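Local coordinates for protein citrinin polyketide synthase (Monascus purpureus, PDB 5MPT) that builds the keto-aldehyde precursor of the mycotoxin citrinin from malonyl-CoA units, this piece being its C-methylating methyltransferase (CMeT) domain, at residues A[174-177]-A[182-185]. Sequence-based numbering, arbitrary orientation.
Sequences TDVY and INAV. With SAH (S-adenosyl-L-homocysteine), chain B.
The Tyr177 ring turns one face to S-adenosyl-L-homocysteine and an edge to the amide of Asn183. SAH CB sits above the ring centre, 3.5 Å from its plane, a CH-pi type contact; the carboxylate oxygen SAH O lies over the same face, out at its rim, 3.4 Å from Tyr177 CD2. Toward the hydroxyl end of that face, SAH SD, the methyl-bearing sulfur in S-adenosylmethionine, lies 3.5 Å from Tyr177 OH. Near the ring plane, Asn183 ND2 comes to 4.2 Å from Tyr177 CD1. Asn183 ND2 also donates a nearly straight hydrogen bond (165°, 2.9 Å) to Val176 O. Its acceptor lies close to the amide plane, the donor 51° above the carbonyl plane. With chi1 at -76°, Asn183 CG lies beside its backbone N and opposite its carbonyl carbon, and the amide reaches across to the preceding helix. Gln375 NE2 is hydrogen-bonded to Asn183 OD1, so oxygen and nitrogen of the buried amide each have a partner, which fixes its rotation. Tyr177 is an active-site residue for methyl transfer; of the others, His289 has its side chain about 8 Å from that of Tyr177, and Glu315 about 9 Å from that of Asn183. The contact thus ties the last turn of helix 167-178 to the first of helix 181-198, with Trp322 and Phe327 of helix 321-327 against Val176 and Tyr177, respectively, and Gln375 opening strand 375-381 beside Asn183.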
ATOM      1  N   THR A 174       5.527 -10.382   2.579  1.00 26.64           N
ATOM      2  CA  THR A 174       6.084 -10.409   1.231  1.00 25.90           C
ATOM      3  C   THR A 174       5.044 -10.870   0.224  1.00 22.80           C
ATOM      4  O   THR A 174       4.887 -10.269  -0.844  1.00 22.08           O
ATOM      5  CB  THR A 174       7.288 -11.349   1.174  1.00 32.54           C
ATOM      6  OG1 THR A 174       8.322 -10.856   2.022  1.00 36.80           O
ATOM      7  CG2 THR A 174       7.805 -11.478  -0.248  1.00 34.88           C
ATOM      8  N   ASP A 175       4.337 -11.955   0.541  1.00 25.08           N
ATOM      9  CA  ASP A 175       3.338 -12.470  -0.385  1.00 26.57           C
ATOM     10  C   ASP A 175       2.198 -11.477  -0.557  1.00 24.22           C
ATOM     11  O   ASP A 175       1.667 -11.325  -1.656  1.00 22.89           O
ATOM     12  CB  ASP A 175       2.809 -13.815   0.105  1.00 32.30           C
ATOM     13  CG  ASP A 175       3.773 -14.949  -0.149  1.00 35.20           C
ATOM     14  OD1 ASP A 175       4.802 -14.714  -0.812  1.00 34.97           O
ATOM     15  OD2 ASP A 175       3.487 -16.085   0.295  1.00 37.95           O
ATOM     16  N   VAL A 176       1.828 -10.773   0.513  1.00 22.18           N
ATOM     17  CA  VAL A 176       0.822  -9.715   0.396  1.00 22.75           C
ATOM     18  C   VAL A 176       1.283  -8.680  -0.628  1.00 20.64           C
ATOM     19  O   VAL A 176       0.534  -8.306  -1.542  1.00 21.36           O
ATOM     20  CB  VAL A 176       0.546  -9.075   1.769  1.00 22.59           C
ATOM     21  CG1 VAL A 176      -0.305  -7.774   1.649  1.00 21.44           C
ATOM     22  CG2 VAL A 176      -0.153 -10.085   2.694  1.00 24.44           C
ATOM     23  N   TYR A 177       2.545  -8.257  -0.535  1.00 21.05           N
ATOM     24  CA  TYR A 177       2.997  -7.162  -1.385  1.00 22.18           C
ATOM     25  C   TYR A 177       3.267  -7.572  -2.825  1.00 23.43           C
ATOM     26  O   TYR A 177       3.166  -6.719  -3.703  1.00 24.69           O
ATOM     27  CB  TYR A 177       4.266  -6.519  -0.802  1.00 22.94           C
ATOM     28  CG  TYR A 177       4.078  -5.739   0.480  1.00 23.86           C
ATOM     29  CD1 TYR A 177       2.988  -4.884   0.675  1.00 22.51           C
ATOM     30  CD2 TYR A 177       4.997  -5.855   1.500  1.00 26.04           C
ATOM     31  CE1 TYR A 177       2.858  -4.175   1.818  1.00 23.12           C
ATOM     32  CE2 TYR A 177       4.869  -5.153   2.639  1.00 25.20           C
ATOM     33  CZ  TYR A 177       3.793  -4.313   2.809  1.00 24.99           C
ATOM     34  OH  TYR A 177       3.721  -3.600   3.987  1.00 27.14           O
ATOM     35  N   ILE A 182      -4.634  -7.905  -4.905  1.00 20.43           N
ATOM     36  CA  ILE A 182      -4.940  -6.531  -4.515  1.00 17.66           C
ATOM     37  C   ILE A 182      -3.741  -5.614  -4.743  1.00 19.04           C
ATOM     38  O   ILE A 182      -3.906  -4.408  -4.960  1.00 21.02           O
ATOM     39  CB  ILE A 182      -5.402  -6.492  -3.039  1.00 19.82           C
ATOM     40  CG1 ILE A 182      -5.868  -5.096  -2.615  1.00 22.88           C
ATOM     41  CG2 ILE A 182      -4.270  -6.895  -2.079  1.00 20.93           C
ATOM     42  CD1 ILE A 182      -7.047  -4.580  -3.346  1.00 28.70           C
ATOM     43  N   ASN A 183      -2.527  -6.163  -4.714  1.00 18.56           N
ATOM     44  CA  ASN A 183      -1.327  -5.433  -5.103  1.00 20.41           C
ATOM     45  C   ASN A 183      -0.802  -5.810  -6.490  1.00 21.98           C
ATOM     46  O   ASN A 183      -0.335  -4.938  -7.221  1.00 23.24           O
ATOM     47  CB  ASN A 183      -0.226  -5.673  -4.085  1.00 20.63           C
ATOM     48  CG  ASN A 183      -0.441  -4.884  -2.825  1.00 21.80           C
ATOM     49  OD1 ASN A 183      -0.661  -3.677  -2.855  1.00 23.86           O
ATOM     50  ND2 ASN A 183      -0.425  -5.565  -1.707  1.00 21.60           N
ATOM     51  N   ALA A 184      -0.814  -7.092  -6.840  1.00 21.87           N
ATOM     52  CA  ALA A 184      -0.207  -7.532  -8.097  1.00 23.08           C
ATOM     53  C   ALA A 184      -0.881  -6.919  -9.311  1.00 22.03           C
ATOM     54  O   ALA A 184      -0.218  -6.669 -10.318  1.00 21.39           O
ATOM     55  CB  ALA A 184      -0.225  -9.050  -8.193  1.00 23.92           C
ATOM     56  N   VAL A 185      -2.178  -6.645  -9.235  1.00 21.79           N
ATOM     57  CA  VAL A 185      -2.904  -6.127 -10.394  1.00 19.85           C
ATOM     58  C   VAL A 185      -2.217  -4.873 -10.923  1.00 19.79           C
ATOM     59  O   VAL A 185      -1.909  -4.755 -12.123  1.00 18.84           O
ATOM     60  CB  VAL A 185      -4.370  -5.851 -10.009  1.00 19.89           C
ATOM     61  CG1 VAL A 185      -4.975  -4.722 -10.890  1.00 19.51           C
ATOM     62  CG2 VAL A 185      -5.157  -7.126 -10.120  1.00 21.20           C
TER
HETATM   63  N   SAH B2201       6.873  -1.177  -1.797  1.00 23.29           N
HETATM   64  CA  SAH B2201       6.695  -2.022  -0.579  1.00 23.82           C
HETATM   65  CB  SAH B2201       5.288  -2.147  -0.006  1.00 24.69           C
HETATM   66  CG  SAH B2201       4.794  -0.924   0.746  1.00 24.25           C
HETATM   67  SD  SAH B2201       5.490  -1.028   2.431  1.00 25.90           S
HETATM   68  C   SAH B2201       7.194  -3.452  -0.929  1.00 24.99           C
HETATM   69  O   SAH B2201       7.626  -4.090   0.138  1.00 26.98           O
HETATM   70  OXT SAH B2201       7.153  -3.936  -2.032  1.00 24.69           O
HETATM   71  C5' SAH B2201       6.172   0.632   2.679  1.00 25.52           C
HETATM   72  C4' SAH B2201       7.669   0.594   2.451  1.00 24.83           C
HETATM   73  O4' SAH B2201       8.102   1.968   2.536  1.00 27.15           O
HETATM   74  C3' SAH B2201       8.474  -0.190   3.496  1.00 25.50           C
HETATM   75  O3' SAH B2201       9.441  -0.958   2.787  1.00 23.61           O
HETATM   76  C2' SAH B2201       9.118   0.914   4.352  1.00 26.24           C
HETATM   77  O2' SAH B2201      10.396   0.539   4.863  1.00 26.86           O
HETATM   78  C1' SAH B2201       9.263   2.032   3.326  1.00 26.67           C
HETATM   79  N9  SAH B2201       9.361   3.384   3.863  1.00 24.65           N
HETATM   80  C8  SAH B2201       8.666   3.933   4.907  1.00 25.96           C
HETATM   81  N7  SAH B2201       9.008   5.167   5.190  1.00 25.94           N
HETATM   82  C5  SAH B2201      10.007   5.450   4.268  1.00 23.73           C
HETATM   83  C6  SAH B2201      10.793   6.596   4.037  1.00 23.80           C
HETATM   84  N6  SAH B2201      10.723   7.713   4.773  1.00 23.45           N
HETATM   85  N1  SAH B2201      11.691   6.543   3.035  1.00 23.82           N
HETATM   86  C2  SAH B2201      11.796   5.423   2.314  1.00 22.92           C
HETATM   87  N3  SAH B2201      11.112   4.284   2.430  1.00 22.76           N
HETATM   88  C4  SAH B2201      10.228   4.361   3.439  1.00 23.11           C